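Local structure of bifunctional protein FolD (Thermus thermophilus, 6V6Y) at residues 35-40 with 68-73; 110-113 with 119-122; 134-139 with 168-173. The protein probably catalyses, as an NADP-binding homodimer, oxidation of 5,10-methylenetetrahydrofolate to 5,10-methenyltetrahydrofolate and then its hydrolysis to 10-formyltetrahydrofolate. One frame throughout, in Å; residues are numbered along the deposited sequence.

Contact 1. Residues 35-40 with 68-73; sequences IRLGED and EDLPEE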
loop_
_atom_site.group_PDB
_atom_site.type_symbol
_atom_site.label_atom_id
_atom_site.label_comp_id
_atom_site.label_asym_id
_atom_site.label_seq_id
_atom_site.Cartn_x
_atom_site.Cartn_y
_atom_site.Cartn_z
ATOM N N ILE A 35 10.574 17.246 -16.476
ATOM C CA ILE A 35 9.661 18.329 -16.820
ATOM C C ILE A 35 9.466 19.208 -15.594
ATOM O O ILE A 35 9.179 18.700 -14.503
ATOM C CB ILE A 35 8.305 17.785 -17.305
ATOM C CG1 ILE A 35 8.463 16.999 -18.609
ATOM C CG2 ILE A 35 7.309 18.918 -17.465
ATOM C CD1 ILE A 35 7.184 16.269 -19.031
ATOM N N ARG A 36 9.593 20.522 -15.776
ATOM C CA ARG A 36 9.317 21.484 -14.716
ATOM C C ARG A 36 8.447 22.603 -15.273
ATOM O O ARG A 36 8.725 23.132 -16.358
ATOM C CB ARG A 36 10.608 22.063 -14.119
ATOM C CG ARG A 36 10.405 23.422 -13.463
ATOM C CD ARG A 36 11.577 23.854 -12.583
ATOM N NE ARG A 36 12.825 24.057 -13.324
ATOM C CZ ARG A 36 13.209 25.198 -13.903
ATOM N NH1 ARG A 36 12.446 26.281 -13.869
ATOM N NH2 ARG A 36 14.379 25.259 -14.527
ATOM N N LEU A 37 7.386 22.945 -14.545
ATOM C CA LEU A 37 6.557 24.104 -14.849
ATOM C C LEU A 37 6.903 25.216 -13.866
ATOM O O LEU A 37 7.017 24.966 -12.663
ATOM C CB LEU A 37 5.068 23.753 -14.770
ATOM C CG LEU A 37 4.449 23.252 -16.085
ATOM C CD1 LEU A 37 4.988 21.868 -16.465
ATOM C CD2 LEU A 37 2.923 23.238 -16.049
ATOM N N GLY A 38 7.108 26.434 -14.377
ATOM C CA GLY A 38 7.344 27.572 -13.502
ATOM C C GLY A 38 8.759 27.619 -12.961
ATOM O O GLY A 38 9.647 26.879 -13.392
ATOM N N GLU A 39 8.957 28.485 -11.963
ATOM C CA GLU A 39 10.290 28.831 -11.484
ATOM C C GLU A 39 10.395 28.747 -9.957
ATOM O O GLU A 39 11.099 29.543 -9.327
ATOM C CB GLU A 39 10.689 30.226 -11.972
ATOM C CG GLU A 39 10.814 30.364 -13.506
ATOM C CD GLU A 39 11.917 29.480 -14.103
ATOM O OE1 GLU A 39 13.043 29.462 -13.559
ATOM O OE2 GLU A 39 11.661 28.798 -15.121
ATOM N N ASP A 40 9.729 27.776 -9.333
ATOM C CA ASP A 40 9.846 27.632 -7.882
ATOM C C ASP A 40 11.303 27.359 -7.509
ATOM O O ASP A 40 11.908 26.411 -8.036
ATOM C CB ASP A 40 8.943 26.511 -7.353
ATOM C CG ASP A 40 9.236 26.163 -5.884
ATOM O OD1 ASP A 40 9.371 27.094 -5.063
ATOM O OD2 ASP A 40 9.339 24.956 -5.554
ATOM N N GLU A 68 4.791 28.651 -16.124
ATOM C CA GLU A 68 3.900 28.246 -15.045
ATOM C C GLU A 68 2.468 28.046 -15.538
ATOM O O GLU A 68 1.774 27.124 -15.092
ATOM C CB GLU A 68 3.955 29.288 -13.935
ATOM C CG GLU A 68 2.752 29.300 -13.036
ATOM C CD GLU A 68 3.132 29.443 -11.583
ATOM O OE1 GLU A 68 4.183 30.067 -11.304
ATOM O OE2 GLU A 68 2.377 28.929 -10.724
ATOM N N ASP A 69 2.011 28.884 -16.469
ATOM C CA ASP A 69 0.630 28.845 -16.939
ATOM C C ASP A 69 0.420 27.878 -18.093
ATOM O O ASP A 69 -0.561 28.018 -18.836
ATOM C CB ASP A 69 0.150 30.254 -17.327
ATOM C CG ASP A 69 0.831 30.806 -18.591
ATOM O OD1 ASP A 69 1.718 30.136 -19.170
ATOM O OD2 ASP A 69 0.474 31.931 -19.009
ATOM N N LEU A 70 1.312 26.914 -18.274
ATOM C CA LEU A 70 1.072 25.894 -19.279
ATOM C C LEU A 70 -0.254 25.192 -18.979
ATOM O O LEU A 70 -0.502 24.818 -17.825
ATOM C CB LEU A 70 2.218 24.888 -19.311
ATOM C CG LEU A 70 2.113 23.827 -20.410
ATOM C CD1 LEU A 70 2.589 24.381 -21.744
ATOM C CD2 LEU A 70 2.900 22.581 -20.044
ATOM N N PRO A 71 -1.138 25.030 -19.962
ATOM C CA PRO A 71 -2.384 24.285 -19.717
ATOM C C PRO A 71 -2.118 22.805 -19.495
ATOM O O PRO A 71 -1.194 22.220 -20.073
ATOM C CB PRO A 71 -3.190 24.506 -21.003
ATOM C CG PRO A 71 -2.157 24.812 -22.046
ATOM C CD PRO A 71 -1.050 25.540 -21.343
ATOM N N GLU A 72 -2.961 22.182 -18.663
ATOM C CA GLU A 72 -2.730 20.778 -18.349
ATOM C C GLU A 72 -2.894 19.901 -19.586
ATOM O O GLU A 72 -2.281 18.830 -19.672
ATOM C CB GLU A 72 -3.651 20.329 -17.204
ATOM C CG GLU A 72 -4.907 19.610 -17.625
ATOM C CD GLU A 72 -5.648 18.965 -16.454
ATOM O OE1 GLU A 72 -5.278 19.193 -15.280
ATOM O OE2 GLU A 72 -6.606 18.217 -16.707
ATOM N N GLU A 73 -3.662 20.370 -20.568
ATOM C CA GLU A 73 -3.826 19.643 -21.820
ATOM C C GLU A 73 -2.517 19.595 -22.600
ATOM O O GLU A 73 -2.207 18.584 -23.241
ATOM C CB GLU A 73 -4.936 20.289 -22.665
ATOM C CG GLU A 73 -6.293 20.535 -21.951
ATOM C CD GLU A 73 -6.243 21.489 -20.724
ATOM O OE1 GLU A 73 -5.220 22.195 -20.513
ATOM O OE2 GLU A 73 -7.235 21.521 -19.954
#
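Gly38 and Glu68 bring their backbones together where two parallel strands have just ended, with Gly38 CA 3.8 Å from Glu68 CA. The strands, 31-37 and 60-66, are neighbours in the parallel sheet of the catalytic domain and are joined through helix 41-57 as a beta-alpha-beta crossover; the contact lies just past their C-terminal ends. Gly38 has a positive phi of 78°, a backbone shape that glycine adopts far more readily than residues with a side chain. A CB built on it would come within 3.4 Å of Glu68 CB, so the close approach of the two loops also depends on the absence of a beta carbon. Glu68 meets the glycine with CB alone, the root of its side chain, which suits a residue whose carboxylate can stay in solvent. Arg36 fixes the turn from within: its NH1 donates to Gly38 O at 2.9 Å, lying in the carbonyl plane, while the oxygen sits at the guanidinium edge. The same NH1 forms a salt bridge with Glu39 OE2, although the hydrogen bond within that pair is weak and bent. Beyond the glycine the contact becomes apolar. Leu37 ends its strand facing Leu70, and both also touch Leu75 of helix 72-84, while Pro98 and Ile101 add to the apolar surroundings of Leu37. The two side chains cross at about a right angle, with Leu70 CG anti to its N (chi1 -176°), which brings its CD2 against Leu37 as well. One methyl does the touching: Leu37 CD2 rests 3.7 Å from Leu70 CB and 4.0 Å from Leu70 CD2.

Contact 2. Residues 110-113 with 119-122; sequences IHPL and FHPL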
loop_
_atom_site.group_PDB
_atom_site.type_symbol
_atom_site.label_atom_id
_atom_site.label_comp_id
_atom_site.label_asym_id
_atom_site.label_seq_id
_atom_site.Cartn_x
_atom_site.Cartn_y
_atom_site.Cartn_z
ATOM N N ILE A 110 1.870 9.267 -17.242
ATOM C CA ILE A 110 3.200 8.765 -17.557
ATOM C C ILE A 110 3.132 7.259 -17.730
ATOM O O ILE A 110 2.489 6.563 -16.938
ATOM C CB ILE A 110 4.199 9.126 -16.447
ATOM C CG1 ILE A 110 4.181 10.629 -16.161
ATOM C CG2 ILE A 110 5.584 8.610 -16.809
ATOM C CD1 ILE A 110 4.841 11.003 -14.848
ATOM N N HIS A 111 3.788 6.741 -18.762
ATOM C CA HIS A 111 3.766 5.298 -18.955
ATOM C C HIS A 111 4.476 4.600 -17.796
ATOM O O HIS A 111 5.594 4.996 -17.424
ATOM C CB HIS A 111 4.409 4.875 -20.270
ATOM C CG HIS A 111 4.146 3.441 -20.598
ATOM N ND1 HIS A 111 4.970 2.419 -20.175
ATOM C CD2 HIS A 111 3.105 2.848 -21.238
ATOM C CE1 HIS A 111 4.469 1.262 -20.574
ATOM N NE2 HIS A 111 3.336 1.494 -21.217
ATOM N N PRO A 112 3.884 3.548 -17.224
ATOM C CA PRO A 112 4.475 2.938 -16.022
ATOM C C PRO A 112 5.896 2.456 -16.218
ATOM O O PRO A 112 6.672 2.424 -15.252
ATOM C CB PRO A 112 3.519 1.771 -15.718
ATOM C CG PRO A 112 2.251 2.110 -16.443
ATOM C CD PRO A 112 2.649 2.860 -17.653
ATOM N N LEU A 113 6.278 2.095 -17.439
ATOM C CA LEU A 113 7.635 1.615 -17.657
ATOM C C LEU A 113 8.657 2.741 -17.720
ATOM O O LEU A 113 9.860 2.463 -17.737
ATOM C CB LEU A 113 7.704 0.790 -18.944
ATOM C CG LEU A 113 6.893 -0.510 -18.977
ATOM C CD1 LEU A 113 7.272 -1.327 -20.200
ATOM C CD2 LEU A 113 7.098 -1.316 -17.707
ATOM N N PHE A 119 5.144 6.789 -9.114
ATOM C CA PHE A 119 3.864 7.278 -8.618
ATOM C C PHE A 119 2.667 6.718 -9.383
ATOM O O PHE A 119 1.535 6.818 -8.893
ATOM C CB PHE A 119 3.828 8.812 -8.660
ATOM C CG PHE A 119 4.818 9.469 -7.727
ATOM C CD1 PHE A 119 5.234 8.821 -6.568
ATOM C CD2 PHE A 119 5.323 10.740 -8.002
ATOM C CE1 PHE A 119 6.152 9.419 -5.701
ATOM C CE2 PHE A 119 6.231 11.349 -7.145
ATOM C CZ PHE A 119 6.657 10.685 -5.997
ATOM N N HIS A 120 2.880 6.123 -10.549
ATOM C CA HIS A 120 1.761 5.599 -11.314
ATOM C C HIS A 120 1.062 4.491 -10.525
ATOM O O HIS A 120 1.736 3.614 -9.960
ATOM C CB HIS A 120 2.235 5.073 -12.666
ATOM C CG HIS A 120 1.115 4.726 -13.595
ATOM N ND1 HIS A 120 0.309 3.623 -13.407
ATOM C CD2 HIS A 120 0.658 5.342 -14.715
ATOM C CE1 HIS A 120 -0.595 3.573 -14.370
ATOM N NE2 HIS A 120 -0.404 4.603 -15.177
ATOM N N PRO A 121 -0.269 4.495 -10.448
ATOM C CA PRO A 121 -0.946 3.511 -9.584
ATOM C C PRO A 121 -0.581 2.070 -9.909
ATOM O O PRO A 121 -0.646 1.220 -9.013
ATOM C CB PRO A 121 -2.437 3.793 -9.822
ATOM C CG PRO A 121 -2.489 4.541 -11.153
ATOM C CD PRO A 121 -1.223 5.366 -11.156
ATOM N N LEU A 122 -0.150 1.770 -11.139
ATOM C CA LEU A 122 0.318 0.415 -11.439
ATOM C C LEU A 122 1.622 0.107 -10.711
ATOM O O LEU A 122 1.836 -1.026 -10.256
ATOM C CB LEU A 122 0.485 0.216 -12.955
ATOM C CG LEU A 122 1.288 -1.031 -13.407
ATOM C CD1 LEU A 122 0.689 -2.337 -12.880
ATOM C CD2 LEU A 122 1.456 -1.126 -14.939
HETATM O O HOH W 1 -0.131 5.691 -18.391
#
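The imidazole of His120 is sandwiched between two prolines: Pro112 CG lies over one face and Pro121 CD over the opposite one, while Leu122 N meets the ring edge in plane. The Pro112 side is a CH-pi contact, with CG 3.8 Å from the His120 ring centroid and only 6° off the normal. Pro121 CD is displaced toward the rim. His120 is the N-cap residue of helix 121-129, and its ring makes the capping bond: ND1 accepts from Leu122 N over 3.0 Å, nearly straight at 165°. With CG anti to the backbone N (chi1 -171°), the imidazole reaches Pro112 and still turns ND1 to the start of the helix. Segment 110-113 repeats the pattern: His111 ND1 accepts from Leu113 N, here tilted from the ring plane, and Pro112 CD covers a face of that ring. Ile110 O approaches His120 CD2 obliquely at 3.1 Å, and a water bound to this oxygen forms a weak, 3.4 Å bond with His120 NE2. Replacing His120 with an alanine would probably leave Leu122 N without its capping acceptor and open a gap between Pro112 and Pro121. Asp115 OD2 holds the backbone N of His120, and Pro112 O accepts from Asn123 ND2, tying the loop after helix 103-109 to helix 121-129. Pro121 and Leu122 also pack on Leu122 and Pro121 of the second subunit, placing the capped helix start at the dimer interface. Within the subunit an apolar Leu122 suits the proline beside it: its CD2 methyl lies 3.6 Å from Pro112 CB.

Contact 3. Residues 134-139 with 168-173; sequences LFPCTP and GKPLAG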
loop_
_atom_site.group_PDB
_atom_site.type_symbol
_atom_site.label_atom_id
_atom_site.label_comp_id
_atom_site.label_asym_id
_atom_site.label_seq_id
_atom_site.Cartn_x
_atom_site.Cartn_y
_atom_site.Cartn_z
ATOM N N LEU A 134 8.694 -0.099 -10.704
ATOM C CA LEU A 134 9.512 1.055 -10.366
ATOM C C LEU A 134 8.889 1.752 -9.160
ATOM O O LEU A 134 7.752 2.234 -9.237
ATOM C CB LEU A 134 9.613 2.000 -11.567
ATOM C CG LEU A 134 10.242 1.458 -12.866
ATOM C CD1 LEU A 134 9.991 2.385 -14.050
ATOM C CD2 LEU A 134 11.721 1.262 -12.675
ATOM N N PHE A 135 9.626 1.807 -8.056
ATOM C CA PHE A 135 9.153 2.261 -6.751
ATOM C C PHE A 135 9.740 3.621 -6.383
ATOM O O PHE A 135 10.776 4.027 -6.928
ATOM C CB PHE A 135 9.535 1.226 -5.691
ATOM C CG PHE A 135 9.051 -0.148 -6.016
ATOM C CD1 PHE A 135 7.818 -0.331 -6.634
ATOM C CD2 PHE A 135 9.818 -1.257 -5.716
ATOM C CE1 PHE A 135 7.373 -1.592 -6.953
ATOM C CE2 PHE A 135 9.363 -2.535 -6.015
ATOM C CZ PHE A 135 8.144 -2.706 -6.637
ATOM N N PRO A 136 9.098 4.362 -5.468
ATOM C CA PRO A 136 9.525 5.749 -5.214
ATOM C C PRO A 136 10.945 5.839 -4.651
ATOM O O PRO A 136 11.437 4.943 -3.957
ATOM C CB PRO A 136 8.478 6.260 -4.218
ATOM C CG PRO A 136 7.217 5.391 -4.545
ATOM C CD PRO A 136 7.839 4.039 -4.754
ATOM N N CYS A 137 11.615 6.946 -4.976
ATOM C CA CYS A 137 13.069 7.009 -4.841
ATOM C C CYS A 137 13.510 7.230 -3.403
ATOM O O CYS A 137 14.509 6.651 -2.970
ATOM C CB CYS A 137 13.642 8.123 -5.714
ATOM S SG CYS A 137 13.368 7.886 -7.449
ATOM N N THR A 138 12.830 8.103 -2.661
ATOM C CA THR A 138 13.245 8.295 -1.273
ATOM C C THR A 138 13.056 7.027 -0.460
ATOM O O THR A 138 14.003 6.620 0.233
ATOM C CB THR A 138 12.510 9.482 -0.651
ATOM O OG1 THR A 138 12.782 10.654 -1.422
ATOM C CG2 THR A 138 12.974 9.698 0.789
ATOM N N PRO A 139 11.910 6.341 -0.509
ATOM C CA PRO A 139 11.818 5.074 0.235
ATOM C C PRO A 139 12.889 4.075 -0.167
ATOM O O PRO A 139 13.518 3.458 0.705
ATOM C CB PRO A 139 10.400 4.565 -0.098
ATOM C CG PRO A 139 9.627 5.747 -0.521
ATOM C CD PRO A 139 10.618 6.723 -1.122
ATOM N N GLY A 168 6.178 8.174 3.129
ATOM C CA GLY A 168 5.794 7.282 4.227
ATOM C C GLY A 168 5.145 5.982 3.783
ATOM O O GLY A 168 5.538 4.889 4.214
ATOM N N LYS A 169 4.143 6.077 2.907
ATOM C CA LYS A 169 3.418 4.872 2.502
ATOM C C LYS A 169 4.245 3.927 1.628
ATOM O O LYS A 169 4.297 2.725 1.941
ATOM C CB LYS A 169 2.095 5.269 1.841
ATOM C CG LYS A 169 1.128 5.889 2.838
ATOM C CD LYS A 169 -0.281 5.990 2.249
ATOM C CE LYS A 169 -0.369 7.128 1.262
ATOM N NZ LYS A 169 -1.784 7.555 1.065
ATOM N N PRO A 170 4.893 4.355 0.541
ATOM C CA PRO A 170 5.784 3.390 -0.131
ATOM C C PRO A 170 6.905 2.904 0.802
ATOM O O PRO A 170 7.283 1.722 0.743
ATOM C CB PRO A 170 6.313 4.161 -1.347
ATOM C CG PRO A 170 5.994 5.602 -1.100
ATOM C CD PRO A 170 4.835 5.654 -0.159
ATOM N N LEU A 171 7.401 3.753 1.712
ATOM C CA LEU A 171 8.386 3.271 2.681
ATOM C C LEU A 171 7.827 2.116 3.501
ATOM O O LEU A 171 8.469 1.059 3.636
ATOM C CB LEU A 171 8.847 4.393 3.610
ATOM C CG LEU A 171 9.973 3.903 4.545
ATOM C CD1 LEU A 171 11.092 3.174 3.763
ATOM C CD2 LEU A 171 10.551 5.040 5.339
ATOM N N ALA A 172 6.624 2.297 4.059
ATOM C CA ALA A 172 6.024 1.220 4.843
ATOM C C ALA A 172 5.923 -0.061 4.025
ATOM O O ALA A 172 6.257 -1.146 4.517
ATOM C CB ALA A 172 4.649 1.643 5.358
ATOM N N GLY A 173 5.500 0.053 2.761
ATOM C CA GLY A 173 5.419 -1.123 1.907
ATOM C C GLY A 173 6.766 -1.786 1.677
ATOM O O GLY A 173 6.875 -3.016 1.695
#
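Pro170 sets its ring against two others, Pro136 and Pro139, and this cluster of prolines is the tight part of the contact. Pro136 CG comes to 3.5 Å from Pro170 CB, and on the same ring Pro170 CG stands 3.7 Å from Pro139 CG. The rings cross at a slant, and the contacts are between ring methylenes. Pro139 presses on backbone as well: its CB is 3.6 Å from Leu171 N. Proline suits these places because Pro139 and Pro170 each sit in the first turn of a helix, where no amide hydrogen is needed for an i to i-4 bond, and Pro136 occupies an N-cap position. Helix 168-177 takes up its regular bonding just past them, with Ala172 N to Gly168 O at 2.8 Å.

The packing eases at the side chain of Leu171, whose CB is 4.0 Å from Pro139 CB. Its CG is anti to the backbone N (chi1 -175°), which carries the branch alongside Pro139, yet CD1 gets no nearer than 3.9 Å, to Pro139 O. Lys169 points away from segment 134-139 and gives its NZ to Trp128 O of the second subunit; in another direction the partly exposed Phe135 leads its ring away from segment 168-173 and touches Leu174 and Arg177.

Thr138 contributes nothing to the proline cluster; its OG1 is hydrogen-bonded to Thr261 OG1 and weakly to O7N of the bound NADP. The contact joins the start of helix 137-148 to that of helix 168-177, which belongs to the Rossmann-type NADP-binding fold. Helix 121-129 closes over the cluster with Leu127, which touches Pro136 and Pro170, and helix 168-177 is the crossover between the adjacent parallel strands 157-161 and 181-185.

The three contacts follow one another along the chain and run from the catalytic domain toward the cofactor. Contact 1, just past the C-terminal ends of strands 31-37 and 60-66, touches neither of the others: its nearest atoms are about 7 Å from contact 2 and about 13 Å from contact 3. Contacts 2 and 3 have centres about 14 Å apart and do touch, with Pro112 O 3.5 Å from Leu134 CD1 and Phe119 CE1 4.2 Å from Pro136 CB. Helix 121-129, which begins in contact 2, precedes helix 137-148 of contact 3. Contact 3 lies nearest the bound NADP: the side chain of Pro139 is about 7 Å from it.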